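Local structure of nisin leader peptide-processing serine protease NisP (Lactococcus lactis subsp. lactis, 4MZD) at residues Ser183-Val186 against Ala187-Ile190; Phe262-Phe266 against Arg267-Val271; Trp73-Lys76 against Tyr77-Asn80; Asp67-Asp70 against Tyr71-Asp74. The protein is a subtilisin-like serine protease that removes the leader peptide from the nisin precursor during biosynthesis of this antibiotic. All coordinates share one frame; numbering follows the deposited sequence.

Interaction 1 of 4, residues Ser183-Val186 against Ala187-Ile190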
# COMPACT_ATOMS: atom_id res chain seq x y z
N SER A 183 -10.27 7.56 -8.83
CA SER A 183 -11.02 6.70 -7.93
C SER A 183 -11.96 5.77 -8.69
O SER A 183 -12.21 4.66 -8.24
CB SER A 183 -11.80 7.52 -6.90
OG SER A 183 -12.79 8.33 -7.52
N GLU A 184 -12.48 6.21 -9.83
CA GLU A 184 -13.34 5.33 -10.62
C GLU A 184 -12.59 4.05 -11.00
O GLU A 184 -13.16 2.96 -10.97
CB GLU A 184 -13.86 6.05 -11.87
CG GLU A 184 -15.02 5.34 -12.58
CD GLU A 184 -14.58 4.33 -13.62
OE1 GLU A 184 -13.40 4.35 -14.03
OE2 GLU A 184 -15.43 3.51 -14.05
N TRP A 185 -11.32 4.19 -11.36
CA TRP A 185 -10.54 3.03 -11.77
C TRP A 185 -10.22 2.16 -10.56
O TRP A 185 -10.30 0.93 -10.63
CB TRP A 185 -9.24 3.42 -12.46
CG TRP A 185 -9.26 4.55 -13.44
CD1 TRP A 185 -10.34 5.21 -13.97
CD2 TRP A 185 -8.10 5.18 -13.98
NE1 TRP A 185 -9.91 6.20 -14.82
CE2 TRP A 185 -8.54 6.21 -14.84
CE3 TRP A 185 -6.72 4.96 -13.83
CZ2 TRP A 185 -7.65 7.02 -15.54
CZ3 TRP A 185 -5.84 5.77 -14.52
CH2 TRP A 185 -6.31 6.79 -15.36
N VAL A 186 -9.85 2.79 -9.46
CA VAL A 186 -9.51 2.06 -8.24
C VAL A 186 -10.72 1.29 -7.71
O VAL A 186 -10.60 0.12 -7.32
CB VAL A 186 -8.92 2.99 -7.16
CG1 VAL A 186 -8.68 2.23 -5.87
CG2 VAL A 186 -7.64 3.64 -7.65
N ALA A 187 -11.89 1.92 -7.72
CA ALA A 187 -13.11 1.25 -7.28
C ALA A 187 -13.41 0.02 -8.13
O ALA A 187 -13.75 -1.04 -7.60
CB ALA A 187 -14.30 2.22 -7.25
N ARG A 188 -13.28 0.16 -9.45
CA ARG A 188 -13.46 -0.99 -10.34
C ARG A 188 -12.45 -2.09 -10.02
O ARG A 188 -12.77 -3.28 -10.06
CB ARG A 188 -13.34 -0.57 -11.81
CG ARG A 188 -14.59 0.07 -12.37
CD ARG A 188 -14.51 0.30 -13.87
NE ARG A 188 -13.51 1.29 -14.24
CZ ARG A 188 -12.48 1.06 -15.06
NH1 ARG A 188 -12.33 -0.14 -15.62
NH2 ARG A 188 -11.61 2.02 -15.33
N ALA A 189 -11.22 -1.70 -9.72
CA ALA A 189 -10.18 -2.67 -9.38
C ALA A 189 -10.48 -3.42 -8.09
O ALA A 189 -10.23 -4.62 -8.00
CB ALA A 189 -8.82 -1.99 -9.30
N ILE A 190 -11.01 -2.71 -7.09
CA ILE A 190 -11.38 -3.35 -5.84
C ILE A 190 -12.44 -4.42 -6.08
O ILE A 190 -12.33 -5.55 -5.60
CB ILE A 190 -11.88 -2.32 -4.81
CG1 ILE A 190 -10.73 -1.42 -4.34
CG2 ILE A 190 -12.55 -3.02 -3.63
CD1 ILE A 190 -11.20 -0.16 -3.61

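Interaction 2 of 4, residues Phe262-Phe266 against Arg267-Val271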
# COMPACT_ATOMS: atom_id res chain seq x y z
N PHE A 262 -3.26 22.07 4.31
CA PHE A 262 -2.53 21.34 3.29
C PHE A 262 -3.28 21.44 1.96
O PHE A 262 -2.69 21.78 0.93
CB PHE A 262 -2.33 19.88 3.72
CG PHE A 262 -1.64 19.03 2.70
CD1 PHE A 262 -0.26 18.94 2.65
CD2 PHE A 262 -2.39 18.29 1.79
CE1 PHE A 262 0.37 18.14 1.70
CE2 PHE A 262 -1.77 17.49 0.84
CZ PHE A 262 -0.39 17.42 0.80
N LEU A 263 -4.58 21.19 1.98
CA LEU A 263 -5.37 21.22 0.75
C LEU A 263 -5.39 22.59 0.08
O LEU A 263 -5.47 22.69 -1.14
CB LEU A 263 -6.81 20.76 0.99
CG LEU A 263 -7.03 19.27 1.26
CD1 LEU A 263 -8.51 18.96 1.20
CD2 LEU A 263 -6.27 18.43 0.24
N LYS A 264 -5.34 23.65 0.89
CA LYS A 264 -5.38 25.00 0.35
C LYS A 264 -4.17 25.31 -0.53
O LYS A 264 -4.20 26.24 -1.33
CB LYS A 264 -5.51 26.02 1.48
CG LYS A 264 -6.90 26.06 2.07
CD LYS A 264 -6.98 27.03 3.24
CE LYS A 264 -8.42 27.28 3.65
NZ LYS A 264 -9.16 28.04 2.61
N ARG A 265 -3.11 24.53 -0.38
CA ARG A 265 -1.94 24.68 -1.24
C ARG A 265 -2.23 24.23 -2.66
O ARG A 265 -1.54 24.64 -3.60
CB ARG A 265 -0.76 23.87 -0.69
CG ARG A 265 -0.29 24.25 0.71
CD ARG A 265 0.79 23.28 1.18
NE ARG A 265 1.88 23.18 0.22
CZ ARG A 265 2.74 22.17 0.16
NH1 ARG A 265 2.64 21.16 1.01
NH2 ARG A 265 3.70 22.17 -0.76
N PHE A 266 -3.25 23.38 -2.82
CA PHE A 266 -3.47 22.66 -4.08
C PHE A 266 -4.88 22.79 -4.64
O PHE A 266 -5.14 22.32 -5.76
CB PHE A 266 -3.16 21.17 -3.88
CG PHE A 266 -1.82 20.90 -3.27
CD1 PHE A 266 -0.67 21.08 -4.00
CD2 PHE A 266 -1.72 20.47 -1.96
CE1 PHE A 266 0.57 20.83 -3.44
CE2 PHE A 266 -0.49 20.22 -1.38
CZ PHE A 266 0.66 20.40 -2.12
N ARG A 267 -5.79 23.38 -3.88
CA ARG A 267 -7.20 23.43 -4.24
C ARG A 267 -7.79 24.75 -3.81
O ARG A 267 -7.19 25.46 -3.00
CB ARG A 267 -7.97 22.30 -3.55
CG ARG A 267 -7.46 20.92 -3.89
CD ARG A 267 -8.28 19.84 -3.21
NE ARG A 267 -7.57 18.58 -3.30
CZ ARG A 267 -7.98 17.42 -2.79
NH1 ARG A 267 -9.15 17.34 -2.16
NH2 ARG A 267 -7.22 16.34 -2.91
N SER A 268 -8.96 25.07 -4.34
CA SER A 268 -9.65 26.32 -4.03
C SER A 268 -10.84 26.05 -3.11
O SER A 268 -11.92 25.69 -3.56
CB SER A 268 -10.12 27.00 -5.31
OG SER A 268 -9.04 27.18 -6.21
N ILE A 269 -10.63 26.24 -1.81
CA ILE A 269 -11.63 25.92 -0.80
C ILE A 269 -12.41 27.15 -0.36
O ILE A 269 -11.83 28.19 -0.05
CB ILE A 269 -10.97 25.25 0.43
CG1 ILE A 269 -10.33 23.91 0.02
CG2 ILE A 269 -11.99 25.06 1.55
CD1 ILE A 269 -9.49 23.26 1.09
N LYS A 270 -13.74 27.03 -0.34
CA LYS A 270 -14.61 28.15 0.02
C LYS A 270 -15.10 28.01 1.46
O LYS A 270 -14.96 28.93 2.27
CB LYS A 270 -15.81 28.21 -0.92
CG LYS A 270 -16.74 29.39 -0.64
CD LYS A 270 -18.18 29.10 -1.02
CE LYS A 270 -18.38 29.06 -2.53
NZ LYS A 270 -17.81 27.83 -3.14
N VAL A 271 -15.70 26.86 1.77
CA VAL A 271 -16.11 26.54 3.13
C VAL A 271 -15.43 25.23 3.52
O VAL A 271 -15.72 24.19 2.94
CB VAL A 271 -17.63 26.37 3.24
CG1 VAL A 271 -18.03 26.01 4.67
CG2 VAL A 271 -18.34 27.65 2.80
O HOH W 1 -8.29 27.69 -0.67

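Interaction 3 of 4, residues Trp73-Lys76 against Tyr77-Asn80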
# COMPACT_ATOMS: atom_id res chain seq x y z
N TRP A 73 16.92 -4.65 6.16
CA TRP A 73 16.69 -4.29 7.56
C TRP A 73 15.20 -4.24 7.87
O TRP A 73 14.76 -4.57 8.98
CB TRP A 73 17.33 -2.92 7.89
CG TRP A 73 16.79 -1.78 7.07
CD1 TRP A 73 17.29 -1.30 5.90
CD2 TRP A 73 15.63 -0.98 7.37
NE1 TRP A 73 16.52 -0.26 5.44
CE2 TRP A 73 15.50 -0.05 6.32
CE3 TRP A 73 14.70 -0.97 8.41
CZ2 TRP A 73 14.46 0.88 6.27
CZ3 TRP A 73 13.66 -0.04 8.36
CH2 TRP A 73 13.55 0.86 7.30
N ASP A 74 14.41 -3.81 6.89
CA ASP A 74 12.98 -3.59 7.05
C ASP A 74 12.23 -4.92 7.17
O ASP A 74 11.25 -5.04 7.92
CB ASP A 74 12.45 -2.76 5.88
CG ASP A 74 12.69 -3.42 4.54
OD1 ASP A 74 13.82 -3.87 4.28
OD2 ASP A 74 11.73 -3.49 3.73
N MET A 75 12.69 -5.92 6.43
CA MET A 75 12.11 -7.26 6.48
C MET A 75 12.56 -7.97 7.76
O MET A 75 11.78 -8.66 8.40
CB MET A 75 12.50 -8.06 5.23
CG MET A 75 11.48 -9.05 4.73
SD MET A 75 9.84 -8.33 4.42
CE MET A 75 9.93 -7.41 2.88
N LYS A 76 13.82 -7.79 8.14
CA LYS A 76 14.29 -8.35 9.40
C LYS A 76 13.44 -7.83 10.56
O LYS A 76 13.12 -8.56 11.50
CB LYS A 76 15.76 -8.00 9.65
CG LYS A 76 16.74 -8.63 8.68
CD LYS A 76 18.15 -8.21 9.04
CE LYS A 76 19.17 -8.69 8.03
NZ LYS A 76 20.54 -8.35 8.51
N TYR A 77 13.06 -6.55 10.48
CA TYR A 77 12.31 -5.92 11.55
C TYR A 77 10.97 -6.62 11.82
O TYR A 77 10.60 -6.86 12.96
CB TYR A 77 12.09 -4.44 11.23
CG TYR A 77 11.51 -3.64 12.37
CD1 TYR A 77 12.33 -2.95 13.24
CD2 TYR A 77 10.14 -3.58 12.57
CE1 TYR A 77 11.80 -2.21 14.28
CE2 TYR A 77 9.60 -2.85 13.60
CZ TYR A 77 10.43 -2.17 14.46
OH TYR A 77 9.89 -1.44 15.49
N VAL A 78 10.24 -6.95 10.76
CA VAL A 78 8.90 -7.52 10.94
C VAL A 78 8.86 -9.05 11.04
O VAL A 78 7.84 -9.61 11.44
CB VAL A 78 7.91 -7.05 9.85
CG1 VAL A 78 7.73 -5.54 9.91
CG2 VAL A 78 8.35 -7.49 8.46
N THR A 79 9.97 -9.71 10.68
CA THR A 79 10.05 -11.17 10.70
C THR A 79 10.88 -11.74 11.85
O THR A 79 11.07 -12.95 11.93
CB THR A 79 10.70 -11.72 9.40
OG1 THR A 79 12.05 -11.26 9.32
CG2 THR A 79 9.91 -11.33 8.15
N ASN A 80 11.35 -10.86 12.74
CA ASN A 80 12.32 -11.26 13.76
C ASN A 80 13.54 -11.89 13.11
O ASN A 80 13.90 -13.03 13.40
CB ASN A 80 11.71 -12.20 14.79
CG ASN A 80 10.76 -11.50 15.73
OD1 ASN A 80 10.64 -10.28 15.70
ND2 ASN A 80 10.10 -12.27 16.58

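Interaction 4 of 4, residues Asp67-Asp70 against Tyr71-Asp74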
# COMPACT_ATOMS: atom_id res chain seq x y z
N ASP A 67 20.87 -13.62 -1.68
CA ASP A 67 22.07 -12.79 -1.66
C ASP A 67 21.90 -11.45 -0.97
O ASP A 67 22.86 -10.94 -0.38
CB ASP A 67 22.55 -12.53 -3.08
CG ASP A 67 23.02 -13.78 -3.78
OD1 ASP A 67 23.58 -14.67 -3.09
OD2 ASP A 67 22.84 -13.86 -5.01
N PHE A 68 20.72 -10.86 -1.07
CA PHE A 68 20.54 -9.49 -0.60
C PHE A 68 19.71 -9.40 0.69
O PHE A 68 19.32 -8.30 1.11
CB PHE A 68 19.95 -8.62 -1.71
CG PHE A 68 20.85 -8.50 -2.93
CD1 PHE A 68 22.22 -8.37 -2.81
CD2 PHE A 68 20.30 -8.54 -4.21
CE1 PHE A 68 23.04 -8.26 -3.93
CE2 PHE A 68 21.11 -8.42 -5.33
CZ PHE A 68 22.47 -8.28 -5.19
N TRP A 69 19.45 -10.53 1.33
CA TRP A 69 18.74 -10.52 2.60
C TRP A 69 19.37 -9.56 3.60
O TRP A 69 18.67 -8.87 4.34
CB TRP A 69 18.70 -11.93 3.18
CG TRP A 69 18.21 -12.01 4.59
CD1 TRP A 69 18.94 -12.32 5.69
CD2 TRP A 69 16.87 -11.76 5.05
NE1 TRP A 69 18.15 -12.29 6.81
CE2 TRP A 69 16.87 -11.96 6.44
CE3 TRP A 69 15.68 -11.41 4.41
CZ2 TRP A 69 15.73 -11.81 7.22
CZ3 TRP A 69 14.54 -11.26 5.18
CH2 TRP A 69 14.57 -11.46 6.57
N ASP A 70 20.70 -9.50 3.63
CA ASP A 70 21.39 -8.64 4.59
C ASP A 70 21.07 -7.16 4.41
O ASP A 70 21.24 -6.37 5.35
CB ASP A 70 22.90 -8.87 4.53
CG ASP A 70 23.30 -10.21 5.10
OD1 ASP A 70 22.55 -10.74 5.95
OD2 ASP A 70 24.37 -10.73 4.71
N TYR A 71 20.62 -6.78 3.22
CA TYR A 71 20.24 -5.39 2.96
C TYR A 71 18.83 -5.09 3.44
O TYR A 71 18.42 -3.93 3.45
CB TYR A 71 20.31 -5.09 1.45
CG TYR A 71 21.69 -5.10 0.85
CD1 TYR A 71 22.76 -4.53 1.52
CD2 TYR A 71 21.92 -5.66 -0.40
CE1 TYR A 71 24.03 -4.53 0.98
CE2 TYR A 71 23.18 -5.67 -0.95
CZ TYR A 71 24.24 -5.10 -0.26
OH TYR A 71 25.49 -5.11 -0.82
N GLN A 72 18.08 -6.11 3.83
CA GLN A 72 16.66 -5.96 4.14
C GLN A 72 16.38 -5.74 5.62
O GLN A 72 15.66 -6.50 6.25
CB GLN A 72 15.88 -7.17 3.62
CG GLN A 72 15.96 -7.36 2.13
CD GLN A 72 14.99 -8.40 1.66
OE1 GLN A 72 15.35 -9.57 1.49
NE2 GLN A 72 13.75 -8.00 1.45
N TRP A 73 16.92 -4.65 6.16
CA TRP A 73 16.69 -4.29 7.56
C TRP A 73 15.20 -4.24 7.87
O TRP A 73 14.76 -4.57 8.98
CB TRP A 73 17.33 -2.92 7.89
CG TRP A 73 16.79 -1.78 7.07
CD1 TRP A 73 17.29 -1.30 5.90
CD2 TRP A 73 15.63 -0.98 7.37
NE1 TRP A 73 16.52 -0.26 5.44
CE2 TRP A 73 15.50 -0.05 6.32
CE3 TRP A 73 14.70 -0.97 8.41
CZ2 TRP A 73 14.46 0.88 6.27
CZ3 TRP A 73 13.66 -0.04 8.36
CH2 TRP A 73 13.55 0.86 7.30
N ASP A 74 14.41 -3.81 6.89
CA ASP A 74 12.98 -3.59 7.05
C ASP A 74 12.23 -4.92 7.17
O ASP A 74 11.25 -5.04 7.92
CB ASP A 74 12.45 -2.76 5.88
CG ASP A 74 12.69 -3.42 4.54
OD1 ASP A 74 13.82 -3.87 4.28
OD2 ASP A 74 11.73 -3.49 3.73

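Interaction 1 of 4, residues Ser183-Val186 against Ala187-Ile190
Ser-183 opens the helix 183-195 and pairs with Ala-187 one turn on. Ser-183 O accepts from Ala-187 N at 2.8 Å, close to straight at 167°. Its hydroxyl points elsewhere and bonds to Glu-224 of the helix 222-238. Glu-184 meets Arg-188 twice. Its backbone O accepts from Arg-188 N, and its carboxylate forms a salt bridge with the guanidinium. CG of Glu-184 lies anti to the backbone N (chi1 -166°), and a bend at chi2 brings the carboxylate to the arginine of the next turn. Glu-184 OE2 lies 2.9 Å from Arg-188 NE in a bent, weak bond. Glu-184 OE1 is gripped by Arg-188 NE, weakly, and by Arg-188 NH2 at 3.2 Å. It sits at the guanidinium edge, and NH2 reaches it on the syn side. The two planes are 27° apart. Trp-185 turns its indole beside the same group, with CD1 3.7 Å from Arg-188 NH2; its backbone O accepts from Ala-189 N. Val-186 O binds Ile-190 N at 2.9 Å, and Val-186 CG1 packs on Ile-190 CD1 at 4.1 Å. Ile-190 rests on the strands 95-100 and 200-210 of the subtilisin-like core, and both residues touch the helix 222-238. Arg-188 NH2 also donates to Leu-121 O. The guanidinium is held both by a carboxylate of its own helix and by this loop carbonyl, which probably limits its rotation.

Interaction 2 of 4, residues Phe262-Phe266 against Arg267-Val271
Leu-263 and Ile-269 form the apolar part of this turn. CB of Leu-263 lies 3.7 Å from Ile-269 CD1, and the same methyl touches CG of Lys-264 at 3.9 Å. The lysine and isoleucine side chains cross at about a right angle. A second kind of packing joins Leu-263 to Arg-267. The methyl Leu-263 CD2 sits over the centre of one guanidinium face, 3.6 Å from Arg-267 CZ. The arginine chain is extended from CG to NE, which carries the flat group out under the leucine methyl. Its N-H groups are used beyond the turn: NE by Asn-480 O, NH1 by Tyr-215 OH and NH2 by Tyr-208 O. These three bonds probably fix its orientation. The polar links between the two segments are weak. Leu-263 O accepts from Phe-266 N within its own segment and, weakly, from Arg-267 N at 2.8 Å, with a bent angle of 121°. One water takes the N-H of Ile-269 at 3.0 Å and has weak bonds to Lys-264 NZ and Arg-267 O. The helix 256-264 gives way here to an extended chain, which pairs with Ser-214 through a classic beta bulge at Lys-270 and Val-271.

Interaction 3 of 4, residues Trp73-Lys76 against Tyr77-Asn80
Thr-79 grips the carbonyl of Met-75 with two donors. Its hydroxyl OG1 is 2.8 Å from Met-75 O and gives its hydrogen to it. The hydroxyl comes from above the carbonyl plane, 37° out of it. The backbone N of Thr-79 binds Met-75 O at 3.1 Å, from nearly straight ahead of the carbonyl. The first torsion explains the hydroxyl: OG1 lies between the backbone N and the carbonyl carbon (chi1 63°), which turns it back along the helix. OG1 is also bonded to Gly-82 N, so one hydroxyl spans the helix end and the chain that follows. A third, weak bond reaches Met-75 O from Val-78 N at 3.3 Å. Two residues earlier than Thr-79, Tyr-77 N donates to Trp-73 O at 3.0 Å. These bonds belong to the short helix 73-79. The chain leaves helical geometry at Asn-80, where phi is positive (56°). In the subtilisin-like fold this helix leads toward the helix 83-87, and it packs on Pro-311 of the strand 308-311 and Gln-154 of the helix 147-156. Asp-74 makes a salt bridge with Lys-358, while Trp-73 NE1 donates to Trp-336 O. Apolar contact between the segments is sparse. SD of Met-75 lies 4.4 Å from Val-78 CG2. Thr-79 CG2 comes within 3.3 Å of Met-75 O. CB of Tyr-77 rests 3.5 Å from the carbonyl O of Asp-74, while its ring leads away from the turn.

Interaction 4 of 4, residues Asp67-Asp70 against Tyr71-Asp74
The rings of Phe-68 and Tyr-71 lie near parallel, their planes 28° apart, but they are slid so far that they barely overlap. Their centroids are 5.6 Å apart. The touch is made by Phe-68 CD1, which comes in at the edge of the tyrosine ring, 3.4 Å from Tyr-71 CE2. Asp-67 CB lies over one face of the Phe-68 ring, offset toward its rim. Both side chains have CG beside the backbone N (chi1 -62° in Phe-68), which sends the two rings out side by side. Phe-338 meets both, Phe-68 edge-to-face, and Tyr-346 gives Phe-68 another edge-to-face partner. The indole of Trp-69 meets the amide of Gln-72 at its edge. Gln-72 OE1 lies near the ring plane, 3.5 Å from Trp-69 CE3, and the amide plane stands almost upright to the ring at 83°. Behind the side chains run two backbone bonds. Tyr-71 N donates to Phe-68 O at 2.9 Å, and Gln-72 N to Trp-69 O at 2.9 Å. In each the donor stands well above the carbonyl plane. Gln-72 then centres an inverse gamma turn and is the N-cap residue of the helix 73-79. Both backbone N-H groups are thus used by i to i-3 bonds, and NE2 of the amide is tied to Leu-162 O. The amide oxygen, hydrogen-bonded elsewhere, lies at the indole edge, a contact consistent with weak C-H...O attraction.

Along the chain the order is interaction 4, interaction 3, interaction 1, interaction 2. Interactions 3 and 4 adjoin, with centres 9 Å apart, and share Trp-73 and Asp-74. Trp-69 of interaction 4 packs on Met-75, Lys-76 and Thr-79 of interaction 3, so the entry turn and the helix 73-79 pack together. Interactions 1 and 2 lie on the other side of the chain's centre, about 25 Å from each other between centres. Interaction 1 is on the helix 183-195; interaction 2 spans the end region of the helix 256-264 and the loop after it. Both contact the strand 200-210 of the central sheet. The N-terminal pair and the two sheet-side contacts thus occupy opposite sides of the subtilisin-like protease.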